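Local coordinates for protein transcriptional regulator, LacI family (PDB 3H5T) that activates transcription of the inositol phosphate synthase gene in response to inositol, binding a palindromic promoter motif and regulating cell wall biogenesis in Corynebacterium glutamicum, at residues A[69-74]-A[102-107]. Sequence-based numbering, arbitrary orientation.
Sequences GAIGVL and TQLTLI
Ala-70 to Leu-74 pair in parallel register with Gln-103 to Ile-107, their strand directions diverging by 26° and four backbone hydrogen bonds running between them. Joined through helix 86-98, they form the first beta-alpha-beta unit of a Rossmann-like domain in the periplasmic-binding-protein fold of LacI regulators. The bonding pattern identifies the pairing as parallel: Ile-71 gives its N-H to Gln-103 O (2.9 Å) and receives that of Thr-105, while Val-73 likewise gives to Thr-105 O and receives from Ile-107 N. The Ile-107 N to Val-73 O bond is nearly straight, 170° at the hydrogen, although its donor is tilted out of the carbonyl plane.

Ile-71, Val-73, Leu-104 and Leu-106 occupy one face of the sheet. With CG anti to the backbone N (chi1 -179°), Leu-104 sends its CD1 back across the strand gap, 3.8 Å from Ile-71 CG1 and 3.5 Å from Val-73 CG2, so a single methyl spans two residues of the neighbouring strand. Leu-332 and Leu-333 of helix 321-336 also pack on Ile-71. Leu-106 meets Val-73 through its CD2 branch, while Ala-82 and Phe-83 of helix 81-84 touch its side chain. At the start of the pairing, Thr-102 crosses Ile-71 at about a right angle, placing its CG2 3.7 Å from Ile-71 CG2.

Within this chain, 103-108 is an edge strand; 70-75 is interior, its other edge bonding to strand 132-135 through Gly-72 and Leu-74. On the face bearing Ala-70 and Ile-107, the CB atoms of Ala-70 and Gln-103 lie 3.6 Å apart. Farther along, the CD1 methyl of Ile-107 reaches over Gly-72, ending 4.5 Å from Gly-72 CA.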
loop_
_atom_site.group_PDB
_atom_site.type_symbol
_atom_site.label_atom_id
_atom_site.label_comp_id
_atom_site.label_asym_id
_atom_site.label_seq_id
_atom_site.Cartn_x
_atom_site.Cartn_y
_atom_site.Cartn_z
ATOM N N GLY A 69 -0.472 -24.625 5.083
ATOM C CA GLY A 69 -0.280 -23.974 6.372
ATOM C C GLY A 69 -0.862 -22.568 6.383
ATOM O O GLY A 69 -1.935 -22.340 5.828
ATOM N N ALA A 70 -0.171 -21.619 7.009
ATOM C CA ALA A 70 -0.659 -20.241 7.039
ATOM C C ALA A 70 0.467 -19.220 7.027
ATOM O O ALA A 70 1.551 -19.487 7.534
ATOM C CB ALA A 70 -1.540 -20.015 8.267
ATOM N N ILE A 71 0.208 -18.057 6.430
ATOM C CA ILE A 71 1.192 -16.975 6.387
ATOM C C ILE A 71 0.587 -15.744 7.058
ATOM O O ILE A 71 -0.632 -15.556 7.048
ATOM C CB ILE A 71 1.613 -16.605 4.933
ATOM C CG1 ILE A 71 0.436 -16.000 4.175
ATOM C CG2 ILE A 71 2.136 -17.847 4.205
ATOM C CD1 ILE A 71 0.785 -15.513 2.773
ATOM N N GLY A 72 1.437 -14.914 7.652
ATOM C CA GLY A 72 0.944 -13.722 8.321
ATOM C C GLY A 72 1.388 -12.409 7.695
ATOM O O GLY A 72 2.223 -12.376 6.782
ATOM N N VAL A 73 0.804 -11.319 8.189
ATOM C CA VAL A 73 1.129 -9.980 7.728
ATOM C C VAL A 73 1.160 -9.093 8.968
ATOM O O VAL A 73 0.135 -8.887 9.621
ATOM C CB VAL A 73 0.076 -9.441 6.738
ATOM C CG1 VAL A 73 0.454 -8.028 6.283
ATOM C CG2 VAL A 73 -0.018 -10.365 5.540
ATOM N N LEU A 74 2.344 -8.589 9.300
ATOM C CA LEU A 74 2.495 -7.741 10.462
ATOM C C LEU A 74 2.159 -6.322 10.073
ATOM O O LEU A 74 2.794 -5.739 9.201
ATOM C CB LEU A 74 3.920 -7.805 10.999
ATOM C CG LEU A 74 4.115 -7.079 12.332
ATOM C CD1 LEU A 74 4.726 -8.029 13.350
ATOM C CD2 LEU A 74 4.983 -5.860 12.121
ATOM N N THR A 102 -3.994 -20.656 1.186
ATOM C CA THR A 102 -3.223 -20.419 2.400
ATOM C C THR A 102 -3.944 -19.454 3.343
ATOM O O THR A 102 -4.363 -18.366 2.934
ATOM C CB THR A 102 -1.841 -19.795 2.073
ATOM O OG1 THR A 102 -1.068 -20.710 1.289
ATOM C CG2 THR A 102 -1.090 -19.457 3.349
ATOM N N GLN A 103 -4.080 -19.850 4.606
ATOM C CA GLN A 103 -4.720 -18.988 5.591
ATOM C C GLN A 103 -3.838 -17.746 5.717
ATOM O O GLN A 103 -2.619 -17.856 5.715
ATOM C CB GLN A 103 -4.822 -19.699 6.947
ATOM C CG GLN A 103 -5.725 -20.927 6.952
ATOM C CD GLN A 103 -5.715 -21.670 8.284
ATOM O OE1 GLN A 103 -5.885 -21.076 9.351
ATOM N NE2 GLN A 103 -5.535 -22.980 8.222
ATOM N N LEU A 104 -4.459 -16.573 5.798
ATOM C CA LEU A 104 -3.739 -15.301 5.925
ATOM C C LEU A 104 -4.058 -14.697 7.291
ATOM O O LEU A 104 -5.197 -14.365 7.579
ATOM C CB LEU A 104 -4.162 -14.334 4.812
ATOM C CG LEU A 104 -3.492 -12.951 4.776
ATOM C CD1 LEU A 104 -1.983 -13.117 4.812
ATOM C CD2 LEU A 104 -3.912 -12.192 3.524
ATOM N N THR A 105 -3.045 -14.563 8.131
ATOM C CA THR A 105 -3.229 -14.037 9.472
ATOM C C THR A 105 -2.694 -12.626 9.650
ATOM O O THR A 105 -1.481 -12.399 9.591
ATOM C CB THR A 105 -2.551 -14.968 10.481
ATOM O OG1 THR A 105 -3.250 -16.214 10.497
ATOM C CG2 THR A 105 -2.543 -14.366 11.872
ATOM N N LEU A 106 -3.604 -11.682 9.872
ATOM C CA LEU A 106 -3.228 -10.291 10.081
ATOM C C LEU A 106 -2.812 -10.136 11.538
ATOM O O LEU A 106 -3.552 -10.530 12.444
ATOM C CB LEU A 106 -4.411 -9.380 9.763
ATOM C CG LEU A 106 -4.966 -9.508 8.344
ATOM C CD1 LEU A 106 -6.216 -8.664 8.207
ATOM C CD2 LEU A 106 -3.912 -9.066 7.343
ATOM N N ILE A 107 -1.621 -9.576 11.748
ATOM C CA ILE A 107 -1.057 -9.383 13.086
ATOM C C ILE A 107 -0.989 -7.889 13.408
ATOM O O ILE A 107 -0.169 -7.165 12.837
ATOM C CB ILE A 107 0.400 -9.956 13.174
ATOM C CG1 ILE A 107 0.481 -11.338 12.521
ATOM C CG2 ILE A 107 0.835 -10.093 14.615
ATOM C CD1 ILE A 107 1.921 -11.829 12.335
#